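Local structure of transcription factor MBP1 (Magnaporthe oryzae, 4UX5) at residues 19-28 / 38-46; 45-53 / 66-77. The protein binds DNA through the N-terminal winged helix-turn-helix domain that this chain represents, and probably activates transcription by RNA polymerase II. All blocks are in the same frame, centred on the assembly; numbering follows the deposited sequence.

Contact 1 of 2, residues 19-28 / 38-46; sequences SATYSGIPVY and VMRRRVDDW. With nucleotides of chain D.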
loop_
_atom_site.group_PDB
_atom_site.type_symbol
_atom_site.label_atom_id
_atom_site.label_comp_id
_atom_site.label_asym_id
_atom_site.label_seq_id
_atom_site.Cartn_x
_atom_site.Cartn_y
_atom_site.Cartn_z
ATOM N N SER A 19 -20.950 -12.005 -8.832
ATOM C CA SER A 19 -21.030 -10.743 -8.097
ATOM C C SER A 19 -20.676 -10.913 -6.622
ATOM O O SER A 19 -21.438 -11.503 -5.856
ATOM C CB SER A 19 -22.429 -10.140 -8.226
ATOM O OG SER A 19 -23.360 -10.863 -7.442
ATOM N N ALA A 20 -19.525 -10.379 -6.228
ATOM C CA ALA A 20 -19.039 -10.530 -4.861
ATOM C C ALA A 20 -18.906 -9.191 -4.147
ATOM O O ALA A 20 -19.047 -8.131 -4.755
ATOM C CB ALA A 20 -17.704 -11.253 -4.857
ATOM N N THR A 21 -18.625 -9.250 -2.851
ATOM C CA THR A 21 -18.415 -8.046 -2.057
ATOM C C THR A 21 -17.213 -8.212 -1.135
ATOM O O THR A 21 -17.196 -9.091 -0.276
ATOM C CB THR A 21 -19.658 -7.697 -1.218
ATOM O OG1 THR A 21 -20.742 -7.352 -2.090
ATOM C CG2 THR A 21 -19.366 -6.523 -0.293
ATOM N N TYR A 22 -16.204 -7.368 -1.324
ATOM C CA TYR A 22 -15.005 -7.427 -0.500
ATOM C C TYR A 22 -14.766 -6.096 0.198
ATOM O O TYR A 22 -14.639 -5.060 -0.456
ATOM C CB TYR A 22 -13.789 -7.809 -1.344
ATOM C CG TYR A 22 -13.992 -9.062 -2.165
ATOM C CD1 TYR A 22 -13.971 -10.314 -1.569
ATOM C CD2 TYR A 22 -14.205 -8.991 -3.537
ATOM C CE1 TYR A 22 -14.157 -11.462 -2.315
ATOM C CE2 TYR A 22 -14.391 -10.134 -4.291
ATOM C CZ TYR A 22 -14.366 -11.367 -3.675
ATOM O OH TYR A 22 -14.552 -12.506 -4.423
ATOM N N SER A 23 -14.707 -6.140 1.526
ATOM C CA SER A 23 -14.549 -4.945 2.353
ATOM C C SER A 23 -15.637 -3.913 2.068
ATOM O O SER A 23 -15.385 -2.709 2.082
ATOM C CB SER A 23 -13.166 -4.321 2.145
ATOM O OG SER A 23 -12.140 -5.197 2.577
ATOM N N GLY A 24 -16.849 -4.395 1.811
ATOM C CA GLY A 24 -17.975 -3.522 1.544
ATOM C C GLY A 24 -17.928 -2.911 0.159
ATOM O O GLY A 24 -18.613 -1.926 -0.117
ATOM N N ILE A 25 -17.114 -3.496 -0.714
ATOM C CA ILE A 25 -16.994 -3.018 -2.085
ATOM C C ILE A 25 -17.519 -4.051 -3.075
ATOM O O ILE A 25 -16.873 -5.071 -3.325
ATOM C CB ILE A 25 -15.539 -2.669 -2.439
ATOM C CG1 ILE A 25 -15.010 -1.586 -1.498
ATOM C CG2 ILE A 25 -15.435 -2.219 -3.890
ATOM C CD1 ILE A 25 -13.607 -1.127 -1.825
ATOM N N PRO A 26 -18.708 -3.791 -3.636
ATOM C CA PRO A 26 -19.328 -4.654 -4.644
ATOM C C PRO A 26 -18.511 -4.696 -5.932
ATOM O O PRO A 26 -18.137 -3.646 -6.457
ATOM C CB PRO A 26 -20.692 -3.994 -4.884
ATOM C CG PRO A 26 -20.935 -3.161 -3.679
ATOM C CD PRO A 26 -19.586 -2.671 -3.265
ATOM N N VAL A 27 -18.227 -5.898 -6.423
ATOM C CA VAL A 27 -17.502 -6.057 -7.678
ATOM C C VAL A 27 -18.170 -7.077 -8.588
ATOM O O VAL A 27 -18.970 -7.898 -8.139
ATOM C CB VAL A 27 -16.039 -6.506 -7.451
ATOM C CG1 VAL A 27 -15.262 -5.459 -6.661
ATOM C CG2 VAL A 27 -15.999 -7.858 -6.751
ATOM N N TYR A 28 -17.843 -7.006 -9.874
ATOM C CA TYR A 28 -18.136 -8.091 -10.796
ATOM C C TYR A 28 -16.876 -8.929 -10.915
ATOM O O TYR A 28 -15.776 -8.388 -11.040
ATOM C CB TYR A 28 -18.572 -7.568 -12.164
ATOM C CG TYR A 28 -19.782 -6.664 -12.127
ATOM C CD1 TYR A 28 -21.013 -7.138 -11.692
ATOM C CD2 TYR A 28 -19.698 -5.341 -12.540
ATOM C CE1 TYR A 28 -22.124 -6.316 -11.657
ATOM C CE2 TYR A 28 -20.805 -4.511 -12.513
ATOM C CZ TYR A 28 -22.014 -5.004 -12.071
ATOM O OH TYR A 28 -23.116 -4.182 -12.041
ATOM N N VAL A 38 -10.708 -12.024 -12.703
ATOM C CA VAL A 38 -10.499 -10.603 -12.942
ATOM C C VAL A 38 -11.678 -9.839 -12.355
ATOM O O VAL A 38 -12.830 -10.127 -12.676
ATOM C CB VAL A 38 -10.360 -10.273 -14.443
ATOM C CG1 VAL A 38 -10.252 -8.770 -14.648
ATOM C CG2 VAL A 38 -9.152 -10.983 -15.042
ATOM N N MET A 39 -11.394 -8.872 -11.489
ATOM C CA MET A 39 -12.453 -8.141 -10.803
ATOM C C MET A 39 -12.714 -6.778 -11.428
ATOM O O MET A 39 -11.783 -6.056 -11.783
ATOM C CB MET A 39 -12.110 -7.964 -9.322
ATOM C CG MET A 39 -11.959 -9.262 -8.555
ATOM S SD MET A 39 -11.772 -8.987 -6.784
ATOM C CE MET A 39 -11.400 -10.650 -6.226
ATOM N N ARG A 40 -13.993 -6.441 -11.560
ATOM C CA ARG A 40 -14.407 -5.115 -11.998
ATOM C C ARG A 40 -15.295 -4.496 -10.923
ATOM O O ARG A 40 -16.271 -5.109 -10.494
ATOM C CB ARG A 40 -15.151 -5.184 -13.336
ATOM C CG ARG A 40 -15.348 -3.829 -13.996
ATOM C CD ARG A 40 -16.757 -3.656 -14.548
ATOM N NE ARG A 40 -16.976 -4.390 -15.790
ATOM C CZ ARG A 40 -18.039 -4.228 -16.573
ATOM N NH1 ARG A 40 -18.979 -3.352 -16.246
ATOM N NH2 ARG A 40 -18.161 -4.937 -17.687
ATOM N N ARG A 41 -14.951 -3.291 -10.476
ATOM C CA ARG A 41 -15.736 -2.619 -9.444
ATOM C C ARG A 41 -17.102 -2.192 -9.966
ATOM O O ARG A 41 -17.237 -1.792 -11.120
ATOM C CB ARG A 41 -14.987 -1.406 -8.901
ATOM C CG ARG A 41 -14.168 -1.690 -7.660
ATOM C CD ARG A 41 -14.042 -0.440 -6.813
ATOM N NE ARG A 41 -13.353 0.631 -7.525
ATOM C CZ ARG A 41 -12.057 0.891 -7.399
ATOM N NH1 ARG A 41 -11.310 0.160 -6.583
ATOM N NH2 ARG A 41 -11.509 1.886 -8.083
ATOM N N ARG A 42 -18.116 -2.275 -9.114
ATOM C CA ARG A 42 -19.473 -1.939 -9.527
ATOM C C ARG A 42 -19.729 -0.435 -9.499
ATOM O O ARG A 42 -20.538 0.077 -10.272
ATOM C CB ARG A 42 -20.493 -2.656 -8.640
ATOM C CG ARG A 42 -21.930 -2.532 -9.128
ATOM C CD ARG A 42 -22.819 -3.581 -8.486
ATOM N NE ARG A 42 -22.037 -4.717 -8.003
ATOM C CZ ARG A 42 -22.526 -5.936 -7.804
ATOM N NH1 ARG A 42 -23.802 -6.193 -8.059
ATOM N NH2 ARG A 42 -21.736 -6.902 -7.356
ATOM N N VAL A 43 -19.026 0.273 -8.621
ATOM C CA VAL A 43 -19.321 1.683 -8.377
ATOM C C VAL A 43 -18.707 2.620 -9.423
ATOM O O VAL A 43 -19.232 3.707 -9.666
ATOM C CB VAL A 43 -18.849 2.112 -6.964
ATOM C CG1 VAL A 43 -17.330 2.229 -6.905
ATOM C CG2 VAL A 43 -19.505 3.422 -6.553
ATOM N N ASP A 44 -17.613 2.203 -10.055
ATOM C CA ASP A 44 -16.950 3.062 -11.032
ATOM C C ASP A 44 -16.394 2.290 -12.225
ATOM O O ASP A 44 -15.718 2.864 -13.081
ATOM C CB ASP A 44 -15.822 3.856 -10.366
ATOM C CG ASP A 44 -14.847 2.969 -9.613
ATOM O OD1 ASP A 44 -14.958 1.729 -9.714
ATOM O OD2 ASP A 44 -13.960 3.516 -8.920
ATOM N N ASP A 45 -16.676 0.991 -12.268
ATOM C CA ASP A 45 -16.214 0.118 -13.346
ATOM C C ASP A 45 -14.696 0.076 -13.489
ATOM O O ASP A 45 -14.180 -0.313 -14.532
ATOM C CB ASP A 45 -16.837 0.533 -14.681
ATOM C CG ASP A 45 -18.237 -0.008 -14.862
ATOM O OD1 ASP A 45 -18.603 -0.962 -14.142
ATOM O OD2 ASP A 45 -18.966 0.512 -15.734
ATOM N N TRP A 46 -13.978 0.472 -12.445
ATOM C CA TRP A 46 -12.532 0.317 -12.459
ATOM C C TRP A 46 -12.191 -1.163 -12.361
ATOM O O TRP A 46 -12.893 -1.928 -11.700
ATOM C CB TRP A 46 -11.878 1.099 -11.324
ATOM C CG TRP A 46 -11.728 2.561 -11.610
ATOM C CD1 TRP A 46 -12.553 3.343 -12.368
ATOM C CD2 TRP A 46 -10.673 3.415 -11.155
ATOM N NE1 TRP A 46 -12.080 4.632 -12.404
ATOM C CE2 TRP A 46 -10.926 4.704 -11.666
ATOM C CE3 TRP A 46 -9.541 3.217 -10.360
ATOM C CZ2 TRP A 46 -10.090 5.786 -11.408
ATOM C CZ3 TRP A 46 -8.712 4.292 -10.105
ATOM C CH2 TRP A 46 -8.990 5.560 -10.628
ATOM P P DC D 10 -13.848 -8.663 4.419
ATOM O OP1 DC D 10 -12.960 -8.346 3.278
ATOM O OP2 DC D 10 -15.278 -8.310 4.319
ATOM O "O5'" DC D 10 -13.799 -10.227 4.743
ATOM C "C5'" DC D 10 -13.391 -11.140 3.748
ATOM C "C4'" DC D 10 -12.944 -12.445 4.377
ATOM O "O4'" DC D 10 -11.785 -12.214 5.207
ATOM C "C3'" DC D 10 -13.985 -13.115 5.279
ATOM O "O3'" DC D 10 -14.390 -14.343 4.700
ATOM C "C2'" DC D 10 -13.259 -13.326 6.622
ATOM C "C1'" DC D 10 -11.795 -13.151 6.248
ATOM N N1 DC D 10 -10.942 -12.634 7.364
ATOM C C2 DC D 10 -9.729 -13.269 7.655
ATOM O O2 DC D 10 -9.386 -14.248 6.984
ATOM N N3 DC D 10 -8.964 -12.791 8.667
ATOM C C4 DC D 10 -9.368 -11.733 9.369
ATOM N N4 DC D 10 -8.578 -11.299 10.357
ATOM C C5 DC D 10 -10.601 -11.071 9.088
ATOM C C6 DC D 10 -11.349 -11.552 8.087
ATOM P P DT D 9 -9.640 -3.448 6.316
ATOM O OP1 DT D 9 -9.899 -2.047 5.908
ATOM O OP2 DT D 9 -9.799 -3.853 7.731
ATOM O "O5'" DT D 9 -10.539 -4.431 5.428
ATOM C "C5'" DT D 9 -11.359 -5.404 6.058
ATOM C "C4'" DT D 9 -11.235 -6.747 5.363
ATOM O "O4'" DT D 9 -9.844 -7.118 5.281
ATOM C "C3'" DT D 9 -11.896 -7.901 6.090
ATOM O "O3'" DT D 9 -13.308 -7.964 5.767
ATOM C "C2'" DT D 9 -11.110 -9.112 5.589
ATOM C "C1'" DT D 9 -9.724 -8.529 5.292
ATOM N N1 DT D 9 -8.681 -8.912 6.293
ATOM C C2 DT D 9 -7.910 -10.037 6.072
ATOM O O2 DT D 9 -8.037 -10.751 5.094
ATOM N N3 DT D 9 -6.979 -10.299 7.047
ATOM C C4 DT D 9 -6.747 -9.565 8.195
ATOM O O4 DT D 9 -5.889 -9.878 9.013
ATOM C C5 DT D 9 -7.588 -8.406 8.355
ATOM C C6 DT D 9 -8.502 -8.129 7.417
HETATM O O HOH W 1 -18.014 -0.986 -6.154
#

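Contact 2 of 2, residues 45-53 / 66-77; sequences DWINATHIL and ILEREVQKDQHE. With nucleotides of chain C.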
loop_
_atom_site.group_PDB
_atom_site.type_symbol
_atom_site.label_atom_id
_atom_site.label_comp_id
_atom_site.label_asym_id
_atom_site.label_seq_id
_atom_site.Cartn_x
_atom_site.Cartn_y
_atom_site.Cartn_z
ATOM N N ASP A 45 -16.676 0.991 -12.268
ATOM C CA ASP A 45 -16.214 0.118 -13.346
ATOM C C ASP A 45 -14.696 0.076 -13.489
ATOM O O ASP A 45 -14.180 -0.313 -14.532
ATOM C CB ASP A 45 -16.837 0.533 -14.681
ATOM C CG ASP A 45 -18.237 -0.008 -14.862
ATOM O OD1 ASP A 45 -18.603 -0.962 -14.142
ATOM O OD2 ASP A 45 -18.966 0.512 -15.734
ATOM N N TRP A 46 -13.978 0.472 -12.445
ATOM C CA TRP A 46 -12.532 0.317 -12.459
ATOM C C TRP A 46 -12.191 -1.163 -12.361
ATOM O O TRP A 46 -12.893 -1.928 -11.700
ATOM C CB TRP A 46 -11.878 1.099 -11.324
ATOM C CG TRP A 46 -11.728 2.561 -11.610
ATOM C CD1 TRP A 46 -12.553 3.343 -12.368
ATOM C CD2 TRP A 46 -10.673 3.415 -11.155
ATOM N NE1 TRP A 46 -12.080 4.632 -12.404
ATOM C CE2 TRP A 46 -10.926 4.704 -11.666
ATOM C CE3 TRP A 46 -9.541 3.217 -10.360
ATOM C CZ2 TRP A 46 -10.090 5.786 -11.408
ATOM C CZ3 TRP A 46 -8.712 4.292 -10.105
ATOM C CH2 TRP A 46 -8.990 5.560 -10.628
ATOM N N ILE A 47 -11.113 -1.563 -13.027
ATOM C CA ILE A 47 -10.769 -2.973 -13.134
ATOM C C ILE A 47 -9.361 -3.234 -12.597
ATOM O O ILE A 47 -8.506 -2.348 -12.615
ATOM C CB ILE A 47 -10.888 -3.457 -14.603
ATOM C CG1 ILE A 47 -10.909 -4.984 -14.677
ATOM C CG2 ILE A 47 -9.779 -2.859 -15.464
ATOM C CD1 ILE A 47 -11.479 -5.521 -15.968
ATOM N N ASN A 48 -9.136 -4.446 -12.100
ATOM C CA ASN A 48 -7.855 -4.817 -11.505
ATOM C C ASN A 48 -6.808 -5.144 -12.570
ATOM O O ASN A 48 -6.862 -6.200 -13.201
ATOM C CB ASN A 48 -8.045 -6.008 -10.561
ATOM C CG ASN A 48 -6.884 -6.189 -9.599
ATOM O OD1 ASN A 48 -5.720 -6.079 -9.979
ATOM N ND2 ASN A 48 -7.200 -6.464 -8.338
ATOM N N ALA A 49 -5.857 -4.235 -12.759
ATOM C CA ALA A 49 -4.824 -4.400 -13.778
ATOM C C ALA A 49 -3.863 -5.531 -13.428
ATOM O O ALA A 49 -3.255 -6.133 -14.311
ATOM C CB ALA A 49 -4.057 -3.101 -13.969
ATOM N N THR A 50 -3.729 -5.815 -12.138
ATOM C CA THR A 50 -2.864 -6.896 -11.682
ATOM C C THR A 50 -3.466 -8.245 -12.061
ATOM O O THR A 50 -2.747 -9.174 -12.424
ATOM C CB THR A 50 -2.633 -6.834 -10.157
ATOM O OG1 THR A 50 -2.231 -5.511 -9.790
ATOM C CG2 THR A 50 -1.558 -7.822 -9.729
ATOM N N HIS A 51 -4.789 -8.341 -11.982
ATOM C CA HIS A 51 -5.500 -9.546 -12.398
ATOM C C HIS A 51 -5.361 -9.779 -13.900
ATOM O O HIS A 51 -5.265 -10.918 -14.356
ATOM C CB HIS A 51 -6.984 -9.457 -12.031
ATOM C CG HIS A 51 -7.253 -9.489 -10.560
ATOM N ND1 HIS A 51 -8.506 -9.269 -10.029
ATOM C CD2 HIS A 51 -6.435 -9.716 -9.504
ATOM C CE1 HIS A 51 -8.449 -9.358 -8.714
ATOM N NE2 HIS A 51 -7.202 -9.629 -8.369
ATOM N N ILE A 52 -5.367 -8.690 -14.663
ATOM C CA ILE A 52 -5.259 -8.768 -16.116
ATOM C C ILE A 52 -3.883 -9.279 -16.528
ATOM O O ILE A 52 -3.772 -10.207 -17.325
ATOM C CB ILE A 52 -5.519 -7.399 -16.777
ATOM C CG1 ILE A 52 -6.944 -6.923 -16.478
ATOM C CG2 ILE A 52 -5.289 -7.478 -18.277
ATOM C CD1 ILE A 52 -7.262 -5.553 -17.036
ATOM N N LEU A 53 -2.837 -8.676 -15.973
ATOM C CA LEU A 53 -1.469 -9.075 -16.286
ATOM C C LEU A 53 -1.170 -10.496 -15.809
ATOM O O LEU A 53 -0.323 -11.181 -16.379
ATOM C CB LEU A 53 -0.473 -8.088 -15.676
ATOM C CG LEU A 53 -0.519 -6.678 -16.266
ATOM C CD1 LEU A 53 0.490 -5.770 -15.578
ATOM C CD2 LEU A 53 -0.278 -6.714 -17.772
ATOM N N ILE A 66 5.852 -3.685 -15.648
ATOM C CA ILE A 66 4.789 -3.130 -16.479
ATOM C C ILE A 66 3.900 -2.178 -15.682
ATOM O O ILE A 66 3.546 -1.099 -16.160
ATOM C CB ILE A 66 3.916 -4.242 -17.093
ATOM C CG1 ILE A 66 4.767 -5.157 -17.976
ATOM C CG2 ILE A 66 2.773 -3.642 -17.897
ATOM C CD1 ILE A 66 3.988 -6.285 -18.613
ATOM N N LEU A 67 3.549 -2.578 -14.464
ATOM C CA LEU A 67 2.713 -1.751 -13.602
ATOM C C LEU A 67 3.413 -0.445 -13.240
ATOM O O LEU A 67 2.794 0.617 -13.234
ATOM C CB LEU A 67 2.332 -2.512 -12.331
ATOM C CG LEU A 67 1.308 -3.635 -12.506
ATOM C CD1 LEU A 67 1.361 -4.594 -11.328
ATOM C CD2 LEU A 67 -0.090 -3.065 -12.676
ATOM N N GLU A 68 4.708 -0.531 -12.955
ATOM C CA GLU A 68 5.476 0.630 -12.518
ATOM C C GLU A 68 5.818 1.588 -13.657
ATOM O O GLU A 68 5.713 2.806 -13.505
ATOM C CB GLU A 68 6.766 0.180 -11.828
ATOM C CG GLU A 68 6.565 -0.324 -10.411
ATOM C CD GLU A 68 7.845 -0.848 -9.790
ATOM O OE1 GLU A 68 8.666 -1.436 -10.527
ATOM O OE2 GLU A 68 8.028 -0.678 -8.565
ATOM N N ARG A 69 6.223 1.034 -14.796
ATOM C CA ARG A 69 6.747 1.844 -15.891
ATOM C C ARG A 69 5.671 2.337 -16.853
ATOM O O ARG A 69 5.921 3.230 -17.664
ATOM C CB ARG A 69 7.805 1.054 -16.666
ATOM C CG ARG A 69 9.135 0.931 -15.941
ATOM C CD ARG A 69 10.179 0.221 -16.788
ATOM N NE ARG A 69 11.535 0.629 -16.428
ATOM C CZ ARG A 69 12.232 0.111 -15.422
ATOM N NH1 ARG A 69 11.704 -0.841 -14.665
ATOM N NH2 ARG A 69 13.458 0.547 -15.170
ATOM N N GLU A 70 4.476 1.763 -16.764
ATOM C CA GLU A 70 3.418 2.074 -17.720
ATOM C C GLU A 70 2.091 2.406 -17.045
ATOM O O GLU A 70 1.563 3.510 -17.199
ATOM C CB GLU A 70 3.226 0.902 -18.687
ATOM C CG GLU A 70 4.477 0.532 -19.466
ATOM C CD GLU A 70 4.345 -0.793 -20.189
ATOM O OE1 GLU A 70 3.211 -1.304 -20.296
ATOM O OE2 GLU A 70 5.379 -1.326 -20.643
ATOM N N VAL A 71 1.559 1.446 -16.298
ATOM C CA VAL A 71 0.240 1.577 -15.688
ATOM C C VAL A 71 0.177 2.698 -14.648
ATOM O O VAL A 71 -0.786 3.465 -14.615
ATOM C CB VAL A 71 -0.196 0.253 -15.030
ATOM C CG1 VAL A 71 -1.599 0.378 -14.461
ATOM C CG2 VAL A 71 -0.129 -0.884 -16.038
ATOM N N GLN A 72 1.207 2.803 -13.811
ATOM C CA GLN A 72 1.224 3.802 -12.743
ATOM C C GLN A 72 1.350 5.232 -13.261
ATOM O O GLN A 72 1.111 6.185 -12.520
ATOM C CB GLN A 72 2.365 3.519 -11.760
ATOM C CG GLN A 72 2.065 2.426 -10.747
ATOM C CD GLN A 72 3.221 2.181 -9.798
ATOM O OE1 GLN A 72 4.211 2.914 -9.806
ATOM N NE2 GLN A 72 3.104 1.146 -8.974
ATOM N N LYS A 73 1.722 5.383 -14.528
ATOM C CA LYS A 73 1.911 6.709 -15.109
ATOM C C LYS A 73 0.590 7.323 -15.562
ATOM O O LYS A 73 0.569 8.408 -16.142
ATOM C CB LYS A 73 2.895 6.644 -16.280
ATOM C CG LYS A 73 4.312 6.306 -15.856
ATOM C CD LYS A 73 4.818 7.293 -14.812
ATOM C CE LYS A 73 6.185 6.890 -14.281
ATOM N NZ LYS A 73 6.680 7.841 -13.248
ATOM N N ASP A 74 -0.506 6.623 -15.292
ATOM C CA ASP A 74 -1.839 7.131 -15.593
ATOM C C ASP A 74 -2.707 7.117 -14.341
ATOM O O ASP A 74 -2.221 6.865 -13.240
ATOM C CB ASP A 74 -2.501 6.306 -16.702
ATOM C CG ASP A 74 -1.809 6.462 -18.044
ATOM O OD1 ASP A 74 -1.258 7.553 -18.310
ATOM O OD2 ASP A 74 -1.819 5.494 -18.835
ATOM N N GLN A 75 -3.995 7.389 -14.522
ATOM C CA GLN A 75 -4.965 7.350 -13.434
ATOM C C GLN A 75 -5.020 5.953 -12.821
ATOM O O GLN A 75 -5.329 4.983 -13.514
ATOM C CB GLN A 75 -6.342 7.765 -13.955
ATOM C CG GLN A 75 -7.250 8.430 -12.941
ATOM C CD GLN A 75 -8.555 8.887 -13.567
ATOM O OE1 GLN A 75 -8.817 8.625 -14.742
ATOM N NE2 GLN A 75 -9.381 9.571 -12.785
ATOM N N HIS A 76 -4.718 5.845 -11.529
ATOM C CA HIS A 76 -4.653 4.533 -10.889
ATOM C C HIS A 76 -4.810 4.584 -9.371
ATOM O O HIS A 76 -4.626 5.628 -8.745
ATOM C CB HIS A 76 -3.329 3.849 -11.236
ATOM C CG HIS A 76 -2.154 4.401 -10.493
ATOM N ND1 HIS A 76 -1.608 5.636 -10.773
ATOM C CD2 HIS A 76 -1.418 3.887 -9.478
ATOM C CE1 HIS A 76 -0.590 5.858 -9.963
ATOM N NE2 HIS A 76 -0.452 4.812 -9.168
ATOM N N GLU A 77 -5.148 3.436 -8.792
ATOM C CA GLU A 77 -5.263 3.282 -7.346
ATOM C C GLU A 77 -4.664 1.948 -6.916
ATOM O O GLU A 77 -5.056 0.893 -7.417
ATOM C CB GLU A 77 -6.726 3.371 -6.903
ATOM C CG GLU A 77 -6.956 3.022 -5.437
ATOM C CD GLU A 77 -8.419 2.774 -5.115
ATOM O OE1 GLU A 77 -9.256 2.852 -6.040
ATOM O OE2 GLU A 77 -8.734 2.497 -3.936
ATOM P P DG C 10 0.580 -5.239 -7.424
ATOM O OP1 DG C 10 -0.191 -4.542 -8.479
ATOM O OP2 DG C 10 1.404 -6.422 -7.759
ATOM O "O5'" DG C 10 1.499 -4.144 -6.710
ATOM C "C5'" DG C 10 0.904 -2.968 -6.173
ATOM C "C4'" DG C 10 1.739 -2.402 -5.035
ATOM O "O4'" DG C 10 2.072 -3.461 -4.095
ATOM C "C3'" DG C 10 3.069 -1.780 -5.452
ATOM O "O3'" DG C 10 3.323 -0.637 -4.661
ATOM C "C2'" DG C 10 4.069 -2.891 -5.157
ATOM C "C1'" DG C 10 3.468 -3.494 -3.900
ATOM N N9 DG C 10 3.872 -4.873 -3.670
ATOM C C8 DG C 10 3.810 -5.912 -4.566
ATOM N N7 DG C 10 4.246 -7.042 -4.082
ATOM C C5 DG C 10 4.623 -6.731 -2.782
ATOM C C6 DG C 10 5.168 -7.556 -1.771
ATOM O O6 DG C 10 5.436 -8.765 -1.829
ATOM N N1 DG C 10 5.407 -6.844 -0.596
ATOM C C2 DG C 10 5.149 -5.504 -0.423
ATOM N N2 DG C 10 5.444 -4.992 0.780
ATOM N N3 DG C 10 4.636 -4.721 -1.364
ATOM C C4 DG C 10 4.400 -5.399 -2.513
ATOM P P DC C 9 -1.009 -10.997 -6.152
ATOM O OP1 DC C 9 -2.302 -11.425 -6.736
ATOM O OP2 DC C 9 0.247 -11.656 -6.569
ATOM O "O5'" DC C 9 -0.848 -9.417 -6.347
ATOM C "C5'" DC C 9 -1.914 -8.547 -5.977
ATOM C "C4'" DC C 9 -1.439 -7.468 -5.017
ATOM O "O4'" DC C 9 -1.144 -8.052 -3.737
ATOM C "C3'" DC C 9 -0.157 -6.765 -5.416
ATOM O "O3'" DC C 9 -0.458 -5.679 -6.280
ATOM C "C2'" DC C 9 0.403 -6.276 -4.072
ATOM C "C1'" DC C 9 -0.259 -7.200 -3.039
ATOM N N1 DC C 9 0.705 -8.050 -2.269
ATOM C C2 DC C 9 1.140 -7.639 -1.001
ATOM O O2 DC C 9 0.731 -6.568 -0.538
ATOM N N3 DC C 9 2.005 -8.427 -0.317
ATOM C C4 DC C 9 2.426 -9.573 -0.847
ATOM N N4 DC C 9 3.278 -10.315 -0.134
ATOM C C5 DC C 9 1.995 -10.011 -2.134
ATOM C C6 DC C 9 1.141 -9.227 -2.802
#

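Contact 1 of 2, residues 19-28 / 38-46
Antiparallel strand pairing joins Y28 and V27 to R40 and R41, in the three-stranded sheet where 25-32 is the middle strand and 36-41 an edge. Y28 and R40 are the hydrogen-bonded pair: R40 N gives a bond of 2.7 Å to Y28 O, and Y28 N returns one to R40 O. Just beyond the strand, R42 N still reaches P26 O at 3.0 Å.

The side chain of R42 then reaches across to the partner strand. With CG anti to the backbone N (chi1 -171°) and a bend at chi3, its guanidinium lies flat on the Y28 ring, planes 27° apart and centres 4.6 Å apart. R42 NH2 makes a weak bond to V27 O, while R42 NE, buried 3.5 Å from P26 CB, finds no polar partner in the model. R40 meets the same ring differently: its CD comes to the ring edge at 3.9 Å from Y28 CD2, and its guanidinium continues to the carbonyls of I112 and F115.

Beside V27, M39 makes a Met-aromatic contact with Y22, its CE 3.6 Å from Y22 CE2; the Y22 hydroxyl is hydrogen-bonded to E29 OE1. Strands 16-22 and 25-32 turn at S23 and G24, where S23 N bonds weakly to the DC10 phosphate of chain D: a beta hairpin closed by a type I' turn, extended by strand 36-41 into an antiparallel meander.

Contact 2 of 2, residues 45-53 / 66-77
L53 and A49 of one helix pack against L67 and its neighbours on the next, the two-helix unit of a helix-turn-helix, with short axes crossing at 116°. L67 carries much of this packing. From CB, which points toward helix 49-53, the chain leaves with CG anti to the carbonyl carbon (chi1 -72°), and L67 CG lands on L53 CD1 at 3.8 Å. There it forks. L67 CD2 turns in to touch both L53 CD1 and A49 CB, the latter 4.2 Å away. L67 CD1 goes outward to the DNA, 3.2 Å from OP1 of DG10 of chain C.

That same oxygen is held by T50, whose OG1 donates to OP1 of DG10 of chain C over 2.6 Å and also takes a bond from T89 N. Thus a leucine from one helix and a threonine from the other meet one phosphate. I66 and V71 widen the apolar seam: I66 CG2 touches L53 CD1, and V71 CG1 faces A49 CB.

Further along, the six-membered end of W46 rests against the chain leaving the second helix. E77 CB sits at the ring edge, 3.9 Å from W46 CZ3, and the aliphatic part of Q75 passes near W46 CH2, its amide reaching on to A125 O. The first helix starts from N48, the N-cap: N48 OD1 accepts from H51 N at 3.2 Å, with the donor 57° out of the carbonyl plane.

How the contacts relate
From the N terminus, strands 16-22 and 25-32 form a hairpin, and the chain turns once more before 38-46 comes back along strand 25-32, closing the loop of contact 1. It bends through the loop holding D45 and W46, which both contacts share, into strand 47-48 and the first helix; contact 2 closes after the turn and second helix return to it. The two loops are in series, neither nested nor crossed, with centres 16 Å apart. They are joined directly, M39 O lying 3.1 Å from N48 N in a probable hydrogen bond and R41 NH2 forming a salt bridge with E77 OE1, so the first sheet is tied to the start of helix 49-55 and to the second.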